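Local coordinates for protein acyl-CoA dehydrogenase (Geobacillus kaustophilus, PDB 2PG0) that probably oxidises acyl thioesters with FAD, introducing a double bond between the alpha and beta carbons of the acyl chain, at residues A[72-77]-A[94-99]; A[56-61]-A[67-72]. One frame throughout, in Å; residues are numbered along the deposited sequence.

Interaction 1 of 2, residues A[72-77]-A[94-99]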
ATOM      1  N   ALA A  72     -29.294 -17.136  -9.110  1.00 15.92           N
ATOM      2  CA  ALA A  72     -29.539 -15.985  -8.235  1.00 15.20           C
ATOM      3  C   ALA A  72     -30.045 -16.413  -6.853  1.00 15.13           C
ATOM      4  O   ALA A  72     -29.719 -15.770  -5.848  1.00 14.32           O
ATOM      5  CB  ALA A  72     -30.490 -14.993  -8.882  1.00 15.39           C
ATOM      6  N   TYR A  73     -30.822 -17.501  -6.804  1.00 14.75           N
ATOM      7  CA  TYR A  73     -31.240 -18.073  -5.519  1.00 15.00           C
ATOM      8  C   TYR A  73     -30.038 -18.521  -4.697  1.00 14.78           C
ATOM      9  O   TYR A  73     -30.012 -18.315  -3.486  1.00 14.88           O
ATOM     10  CB  TYR A  73     -32.227 -19.225  -5.701  1.00 16.05           C
ATOM     11  CG  TYR A  73     -33.611 -18.748  -6.040  1.00 17.27           C
ATOM     12  CD1 TYR A  73     -34.525 -18.435  -5.030  1.00 19.42           C
ATOM     13  CD2 TYR A  73     -34.007 -18.593  -7.369  1.00 18.29           C
ATOM     14  CE1 TYR A  73     -35.813 -17.987  -5.339  1.00 19.05           C
ATOM     15  CE2 TYR A  73     -35.292 -18.143  -7.691  1.00 19.56           C
ATOM     16  CZ  TYR A  73     -36.185 -17.844  -6.667  1.00 19.51           C
ATOM     17  OH  TYR A  73     -37.454 -17.396  -6.970  1.00 19.94           O
ATOM     18  N   SER A  74     -29.041 -19.113  -5.355  1.00 14.04           N
ATOM     19  CA  SER A  74     -27.819 -19.528  -4.647  1.00 14.19           C
ATOM     20  C   SER A  74     -27.018 -18.336  -4.137  1.00 13.47           C
ATOM     21  O   SER A  74     -26.455 -18.392  -3.042  1.00 13.77           O
ATOM     22  CB  SER A  74     -26.946 -20.417  -5.532  1.00 13.76           C
ATOM     23  OG  SER A  74     -27.449 -21.744  -5.550  1.00 16.58           O
ATOM     24  N   VAL A  75     -26.964 -17.266  -4.930  1.00 13.33           N
ATOM     25  CA  VAL A  75     -26.314 -16.025  -4.503  1.00 13.10           C
ATOM     26  C   VAL A  75     -26.961 -15.516  -3.213  1.00 13.09           C
ATOM     27  O   VAL A  75     -26.272 -15.212  -2.238  1.00 12.75           O
ATOM     28  CB  VAL A  75     -26.362 -14.937  -5.599  1.00 13.21           C
ATOM     29  CG1 VAL A  75     -25.773 -13.613  -5.077  1.00 13.71           C
ATOM     30  CG2 VAL A  75     -25.610 -15.409  -6.844  1.00 13.37           C
ATOM     31  N   VAL A  76     -28.294 -15.457  -3.205  1.00 12.74           N
ATOM     32  CA  VAL A  76     -29.028 -15.012  -2.022  1.00 13.10           C
ATOM     33  C   VAL A  76     -28.718 -15.887  -0.801  1.00 12.91           C
ATOM     34  O   VAL A  76     -28.417 -15.370   0.277  1.00 13.04           O
ATOM     35  CB  VAL A  76     -30.555 -14.962  -2.277  1.00 13.04           C
ATOM     36  CG1 VAL A  76     -31.309 -14.747  -0.960  1.00 13.56           C
ATOM     37  CG2 VAL A  76     -30.878 -13.845  -3.277  1.00 13.78           C
ATOM     38  N   ILE A  77     -28.793 -17.207  -0.977  1.00 12.97           N
ATOM     39  CA  ILE A  77     -28.543 -18.142   0.117  1.00 13.38           C
ATOM     40  C   ILE A  77     -27.152 -17.914   0.701  1.00 13.32           C
ATOM     41  O   ILE A  77     -26.994 -17.743   1.916  1.00 12.96           O
ATOM     42  CB  ILE A  77     -28.750 -19.623  -0.320  1.00 13.03           C
ATOM     43  CG1 ILE A  77     -30.247 -19.916  -0.496  1.00 14.01           C
ATOM     44  CG2 ILE A  77     -28.159 -20.595   0.708  1.00 13.52           C
ATOM     45  CD1 ILE A  77     -30.547 -21.198  -1.265  1.00 13.77           C
ATOM     46  N   HIS A  94     -21.848 -27.561  -0.363  1.00 13.89           N
ATOM     47  CA  HIS A  94     -22.812 -28.617  -0.713  1.00 13.86           C
ATOM     48  C   HIS A  94     -23.684 -28.201  -1.900  1.00 13.53           C
ATOM     49  O   HIS A  94     -23.743 -28.911  -2.902  1.00 13.15           O
ATOM     50  CB  HIS A  94     -23.661 -28.980   0.525  1.00 13.69           C
ATOM     51  CG  HIS A  94     -24.794 -29.928   0.253  1.00 15.17           C
ATOM     52  ND1 HIS A  94     -24.629 -31.297   0.204  1.00 16.00           N
ATOM     53  CD2 HIS A  94     -26.117 -29.705   0.065  1.00 15.65           C
ATOM     54  CE1 HIS A  94     -25.794 -31.875  -0.032  1.00 16.32           C
ATOM     55  NE2 HIS A  94     -26.715 -30.931  -0.113  1.00 15.82           N
ATOM     56  N   ASN A  95     -24.319 -27.036  -1.793  1.00 13.45           N
ATOM     57  CA  ASN A  95     -25.257 -26.527  -2.799  1.00 13.80           C
ATOM     58  C   ASN A  95     -24.628 -26.247  -4.162  1.00 14.25           C
ATOM     59  O   ASN A  95     -25.139 -26.678  -5.195  1.00 14.02           O
ATOM     60  CB  ASN A  95     -25.916 -25.233  -2.302  1.00 13.61           C
ATOM     61  CG  ASN A  95     -27.056 -25.478  -1.314  1.00 14.00           C
ATOM     62  OD1 ASN A  95     -27.342 -26.614  -0.931  1.00 14.99           O
ATOM     63  ND2 ASN A  95     -27.711 -24.400  -0.902  1.00 13.00           N
ATOM     64  N   ASP A  96     -23.508 -25.527  -4.148  1.00 14.41           N
ATOM     65  CA  ASP A  96     -23.023 -24.858  -5.349  1.00 15.31           C
ATOM     66  C   ASP A  96     -21.641 -25.288  -5.826  1.00 15.12           C
ATOM     67  O   ASP A  96     -21.210 -24.899  -6.910  1.00 15.46           O
ATOM     68  CB  ASP A  96     -23.087 -23.340  -5.141  1.00 15.44           C
ATOM     69  CG  ASP A  96     -24.496 -22.869  -4.816  1.00 17.31           C
ATOM     70  OD1 ASP A  96     -25.426 -23.204  -5.593  1.00 18.55           O
ATOM     71  OD2 ASP A  96     -24.670 -22.193  -3.777  1.00 17.60           O
ATOM     72  N   ILE A  97     -20.958 -26.095  -5.023  1.00 15.09           N
ATOM     73  CA  ILE A  97     -19.646 -26.596  -5.407  1.00 15.65           C
ATOM     74  C   ILE A  97     -19.667 -28.097  -5.685  1.00 15.54           C
ATOM     75  O   ILE A  97     -19.272 -28.521  -6.770  1.00 15.80           O
ATOM     76  CB  ILE A  97     -18.549 -26.184  -4.386  1.00 16.10           C
ATOM     77  CG1 ILE A  97     -18.376 -24.655  -4.414  1.00 16.45           C
ATOM     78  CG2 ILE A  97     -17.204 -26.909  -4.677  1.00 15.97           C
ATOM     79  CD1 ILE A  97     -17.761 -24.060  -3.170  1.00 19.17           C
ATOM     80  N   VAL A  98     -20.160 -28.896  -4.739  1.00 15.45           N
ATOM     81  CA  VAL A  98     -20.034 -30.351  -4.861  1.00 15.30           C
ATOM     82  C   VAL A  98     -21.176 -30.994  -5.641  1.00 15.56           C
ATOM     83  O   VAL A  98     -20.941 -31.682  -6.630  1.00 15.31           O
ATOM     84  CB  VAL A  98     -19.875 -31.072  -3.496  1.00 15.36           C
ATOM     85  CG1 VAL A  98     -19.590 -32.550  -3.722  1.00 15.56           C
ATOM     86  CG2 VAL A  98     -18.762 -30.452  -2.673  1.00 15.71           C
ATOM     87  N   THR A  99     -22.413 -30.776  -5.202  1.00 15.77           N
ATOM     88  CA  THR A  99     -23.547 -31.441  -5.853  1.00 16.24           C
ATOM     89  C   THR A  99     -23.657 -31.167  -7.366  1.00 16.59           C
ATOM     90  O   THR A  99     -24.065 -32.062  -8.100  1.00 17.18           O
ATOM     91  CB  THR A  99     -24.892 -31.201  -5.121  1.00 15.82           C
ATOM     92  OG1 THR A  99     -25.192 -29.804  -5.104  1.00 17.49           O
ATOM     93  CG2 THR A  99     -24.808 -31.703  -3.700  1.00 15.27           C
TER
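Ser74 and Asp96 mark the closest backbone approach of these two helical segments, with their CA atoms 7.2 Å apart, and a side-chain hydrogen bond joins them across this approach. Both side chains leave their helices toward each other. Ser74 donates from OG to OD1 of Asp96 over a very short 2.5 Å, a length to be read with some caution. Asp96 sets CG beside its backbone N and anti to its carbonyl carbon (chi1 -58°), which carries the carboxylate across to helix 71-84; there OD2 accepts from Asn78 ND2, giving this buried group a partner on each oxygen. With Asp96 replaced, an alanine here is likely to leave the hydroxyl of Ser74 and the amide of Asn78 without their buried acceptor and open a gap between the helices. One turn on from Ser74, Ile77 meets Asn95, the residue just before Asp96, their side chains crossing at about a right angle with CG2 of Ile77 4.2 Å from ND2 of Asn95. The amide is held mainly by the loop before helix 71-84: OD1 accepts from Cys57 N, and ND2 donates to Phe55 O. Both Asn95 and Asp96 lie in a wider pi-type turn, 94-98, of helix 89-105, where His94 O accepts both from Thr99 N at 3.2 Å and, in its carbonyl plane, from Thr99 OG1 at 2.8 Å. The whole is helix-to-helix packing inside the alpha-helical N-terminal domain of the acyl-CoA dehydrogenase fold, with the Asp96 side chain about 13 Å from bound FAD.

Interaction 2 of 2, residues A[56-61]-A[67-72]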
ATOM      1  N   LEU A  56     -31.674 -26.257   0.341  1.00 16.98           N
ATOM      2  CA  LEU A  56     -30.547 -27.063  -0.146  1.00 16.86           C
ATOM      3  C   LEU A  56     -30.750 -27.455  -1.598  1.00 17.28           C
ATOM      4  O   LEU A  56     -31.840 -27.879  -1.988  1.00 16.94           O
ATOM      5  CB  LEU A  56     -30.331 -28.322   0.706  1.00 16.76           C
ATOM      6  CG  LEU A  56     -30.032 -28.175   2.196  1.00 16.21           C
ATOM      7  CD1 LEU A  56     -29.723 -29.534   2.784  1.00 15.93           C
ATOM      8  CD2 LEU A  56     -28.883 -27.193   2.456  1.00 15.67           C
ATOM      9  N   CYS A  57     -29.690 -27.301  -2.393  1.00 17.16           N
ATOM     10  CA  CYS A  57     -29.700 -27.641  -3.820  1.00 17.61           C
ATOM     11  C   CYS A  57     -30.980 -27.214  -4.555  1.00 17.65           C
ATOM     12  O   CYS A  57     -31.581 -28.025  -5.261  1.00 17.72           O
ATOM     13  CB  CYS A  57     -29.470 -29.144  -4.000  1.00 17.91           C
ATOM     14  SG  CYS A  57     -27.972 -29.749  -3.229  1.00 19.02           S
ATOM     15  N   PRO A  58     -31.387 -25.938  -4.420  1.00 17.79           N
ATOM     16  CA  PRO A  58     -32.688 -25.542  -4.980  1.00 17.83           C
ATOM     17  C   PRO A  58     -32.722 -25.576  -6.516  1.00 17.80           C
ATOM     18  O   PRO A  58     -33.803 -25.618  -7.115  1.00 17.67           O
ATOM     19  CB  PRO A  58     -32.873 -24.118  -4.451  1.00 17.83           C
ATOM     20  CG  PRO A  58     -31.494 -23.611  -4.255  1.00 18.14           C
ATOM     21  CD  PRO A  58     -30.692 -24.796  -3.792  1.00 18.02           C
ATOM     22  N   TRP A  59     -31.539 -25.577  -7.133  1.00 17.74           N
ATOM     23  CA  TRP A  59     -31.386 -25.614  -8.593  1.00 18.09           C
ATOM     24  C   TRP A  59     -31.664 -26.998  -9.184  1.00 18.36           C
ATOM     25  O   TRP A  59     -31.844 -27.136 -10.397  1.00 18.29           O
ATOM     26  CB  TRP A  59     -29.965 -25.172  -8.985  1.00 17.72           C
ATOM     27  CG  TRP A  59     -28.909 -25.952  -8.255  1.00 17.41           C
ATOM     28  CD1 TRP A  59     -28.284 -25.593  -7.097  1.00 17.62           C
ATOM     29  CD2 TRP A  59     -28.381 -27.237  -8.614  1.00 18.07           C
ATOM     30  NE1 TRP A  59     -27.397 -26.567  -6.714  1.00 17.06           N
ATOM     31  CE2 TRP A  59     -27.430 -27.585  -7.628  1.00 17.49           C
ATOM     32  CE3 TRP A  59     -28.609 -28.124  -9.680  1.00 17.42           C
ATOM     33  CZ2 TRP A  59     -26.713 -28.785  -7.667  1.00 17.93           C
ATOM     34  CZ3 TRP A  59     -27.888 -29.317  -9.720  1.00 17.50           C
ATOM     35  CH2 TRP A  59     -26.952 -29.633  -8.721  1.00 17.41           C
ATOM     36  N   VAL A  60     -31.663 -28.021  -8.328  1.00 18.87           N
ATOM     37  CA  VAL A  60     -31.905 -29.404  -8.746  1.00 19.66           C
ATOM     38  C   VAL A  60     -33.309 -29.525  -9.369  1.00 20.42           C
ATOM     39  O   VAL A  60     -34.239 -28.819  -8.969  1.00 19.85           O
ATOM     40  CB  VAL A  60     -31.701 -30.393  -7.558  1.00 19.57           C
ATOM     41  CG1 VAL A  60     -32.323 -31.759  -7.834  1.00 19.39           C
ATOM     42  CG2 VAL A  60     -30.204 -30.549  -7.236  1.00 19.43           C
ATOM     43  N   ASP A  61     -33.441 -30.394 -10.371  1.00 21.73           N
ATOM     44  CA  ASP A  61     -34.710 -30.558 -11.082  1.00 23.03           C
ATOM     45  C   ASP A  61     -35.812 -31.050 -10.148  1.00 23.68           C
ATOM     46  O   ASP A  61     -35.540 -31.782  -9.194  1.00 23.35           O
ATOM     47  CB  ASP A  61     -34.557 -31.528 -12.258  1.00 23.47           C
ATOM     48  CG  ASP A  61     -35.729 -31.455 -13.223  1.00 24.67           C
ATOM     49  OD1 ASP A  61     -35.771 -30.507 -14.040  1.00 26.41           O
ATOM     50  OD2 ASP A  61     -36.613 -32.339 -13.152  1.00 26.28           O
ATOM     51  N   LEU A  67     -36.183 -27.475  -6.947  1.00 21.79           N
ATOM     52  CA  LEU A  67     -37.078 -26.375  -7.302  1.00 21.45           C
ATOM     53  C   LEU A  67     -36.786 -25.737  -8.660  1.00 21.10           C
ATOM     54  O   LEU A  67     -37.425 -24.749  -9.027  1.00 20.89           O
ATOM     55  CB  LEU A  67     -37.082 -25.310  -6.194  1.00 21.69           C
ATOM     56  CG  LEU A  67     -37.583 -25.780  -4.822  1.00 22.27           C
ATOM     57  CD1 LEU A  67     -37.286 -24.754  -3.735  1.00 23.97           C
ATOM     58  CD2 LEU A  67     -39.078 -26.118  -4.879  1.00 23.00           C
ATOM     59  N   ASN A  68     -35.830 -26.303  -9.398  1.00 20.60           N
ATOM     60  CA  ASN A  68     -35.379 -25.742 -10.676  1.00 20.74           C
ATOM     61  C   ASN A  68     -34.980 -24.269 -10.591  1.00 20.47           C
ATOM     62  O   ASN A  68     -35.118 -23.516 -11.564  1.00 20.55           O
ATOM     63  CB  ASN A  68     -36.433 -25.964 -11.772  1.00 21.14           C
ATOM     64  CG  ASN A  68     -36.495 -27.396 -12.223  1.00 22.17           C
ATOM     65  OD1 ASN A  68     -37.320 -28.169 -11.743  1.00 23.84           O
ATOM     66  ND2 ASN A  68     -35.596 -27.775 -13.130  1.00 23.59           N
ATOM     67  N   ALA A  69     -34.463 -23.873  -9.428  1.00 19.40           N
ATOM     68  CA  ALA A  69     -34.103 -22.484  -9.164  1.00 19.09           C
ATOM     69  C   ALA A  69     -32.891 -22.053  -9.980  1.00 18.94           C
ATOM     70  O   ALA A  69     -31.995 -22.854 -10.227  1.00 19.24           O
ATOM     71  CB  ALA A  69     -33.828 -22.284  -7.685  1.00 18.91           C
ATOM     72  N   ASP A  70     -32.866 -20.789 -10.390  1.00 18.95           N
ATOM     73  CA  ASP A  70     -31.684 -20.246 -11.058  1.00 18.93           C
ATOM     74  C   ASP A  70     -30.588 -19.892 -10.044  1.00 18.42           C
ATOM     75  O   ASP A  70     -30.808 -19.944  -8.829  1.00 17.95           O
ATOM     76  CB  ASP A  70     -32.042 -19.076 -11.999  1.00 19.33           C
ATOM     77  CG  ASP A  70     -32.360 -17.775 -11.269  1.00 21.32           C
ATOM     78  OD1 ASP A  70     -32.148 -17.661 -10.044  1.00 23.30           O
ATOM     79  OD2 ASP A  70     -32.812 -16.834 -11.950  1.00 24.76           O
ATOM     80  N   PHE A  71     -29.412 -19.534 -10.556  1.00 17.85           N
ATOM     81  CA  PHE A  71     -28.235 -19.261  -9.726  1.00 17.18           C
ATOM     82  C   PHE A  71     -28.401 -18.063  -8.777  1.00 16.50           C
ATOM     83  O   PHE A  71     -27.722 -17.985  -7.750  1.00 16.77           O
ATOM     84  CB  PHE A  71     -27.000 -19.083 -10.618  1.00 17.12           C
ATOM     85  CG  PHE A  71     -25.716 -18.918  -9.857  1.00 17.08           C
ATOM     86  CD1 PHE A  71     -25.135 -19.997  -9.189  1.00 16.76           C
ATOM     87  CD2 PHE A  71     -25.082 -17.678  -9.811  1.00 16.30           C
ATOM     88  CE1 PHE A  71     -23.937 -19.836  -8.473  1.00 17.30           C
ATOM     89  CE2 PHE A  71     -23.887 -17.514  -9.103  1.00 16.82           C
ATOM     90  CZ  PHE A  71     -23.319 -18.592  -8.430  1.00 16.90           C
ATOM     91  N   ALA A  72     -29.294 -17.136  -9.110  1.00 15.92           N
ATOM     92  CA  ALA A  72     -29.539 -15.985  -8.235  1.00 15.20           C
ATOM     93  C   ALA A  72     -30.045 -16.413  -6.853  1.00 15.13           C
ATOM     94  O   ALA A  72     -29.719 -15.770  -5.848  1.00 14.32           O
ATOM     95  CB  ALA A  72     -30.490 -14.993  -8.882  1.00 15.39           C
TER
HETATM   96  O   HOH W   1     -32.087 -25.032 -11.970  1.00 24.65           O
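Pro58 O takes two backbone hydrogen bonds from the segment that leads into helix 71-84, from Ala69 N and Leu67 N, each at 3.0 Å. The two donors arrive from opposite faces of the carbonyl plane, and the Ala69 bond is much the straighter (168° against 138° at the hydrogen). A third backbone bond runs from Asn68 N, between those two donors in the chain, to Val60 O at 3.0 Å, while Cys57 to Val60 form a type I beta turn. At the carbonyl of Ala69, a water donates to both Trp59 O and Ala69 O, and Trp59 CA makes a CH···O contact of 3.3 Å with Ala69 O. Among the polar side chains, Asp61 and Asn68 lie alongside each other, pointing the same way. ND2 of Asn68 gives OD1 of Asp61 a nearly straight bond of 2.9 Å that lies in the amide plane but meets OD1 from above the carboxylate plane; the two flat groups stand nearly perpendicular, 89° apart. The amide oxygen of Asn68 accepts from Glu62 N, and the second carboxylate oxygen of Asp61, OD2, from Lys63 N, both in the intervening loop. The apolar share is small, CB of Ala69 meeting CB of Pro58 at 3.8 Å. CG of Trp59 sits between its backbone N and carbonyl carbon, sending the indole away from 67-72 and over Val60 CG2. That ring packs on Thr99 and Ala103 of helix 89-105, Cys57 and Val60 touch helix 108-120, and Asp70, the N-cap of helix 71-84, leads on to Phe71 and Ala72, which rest on Met313 of helix 285-313.

Overall arrangement
Coming from helix 44-52, the chain first closes the short loop between 56-61 and 67-72, so interaction 2 is complete just as helix 71-84 starts. Interaction 1 then spans the turn from that helix into helix 89-105, bringing 94-99 back against 72-77. The two contacts follow in series, neither nested nor crossed, and they share Ala72. They also touch in space, with centres 8 Å apart: Trp59 NE1 lies 2.7 Å from Asn95 O, a probable hydrogen bond. The loop before helix 71-84 is thereby fastened to helix 89-105 as well, and all four segments stay within the N-terminal domain.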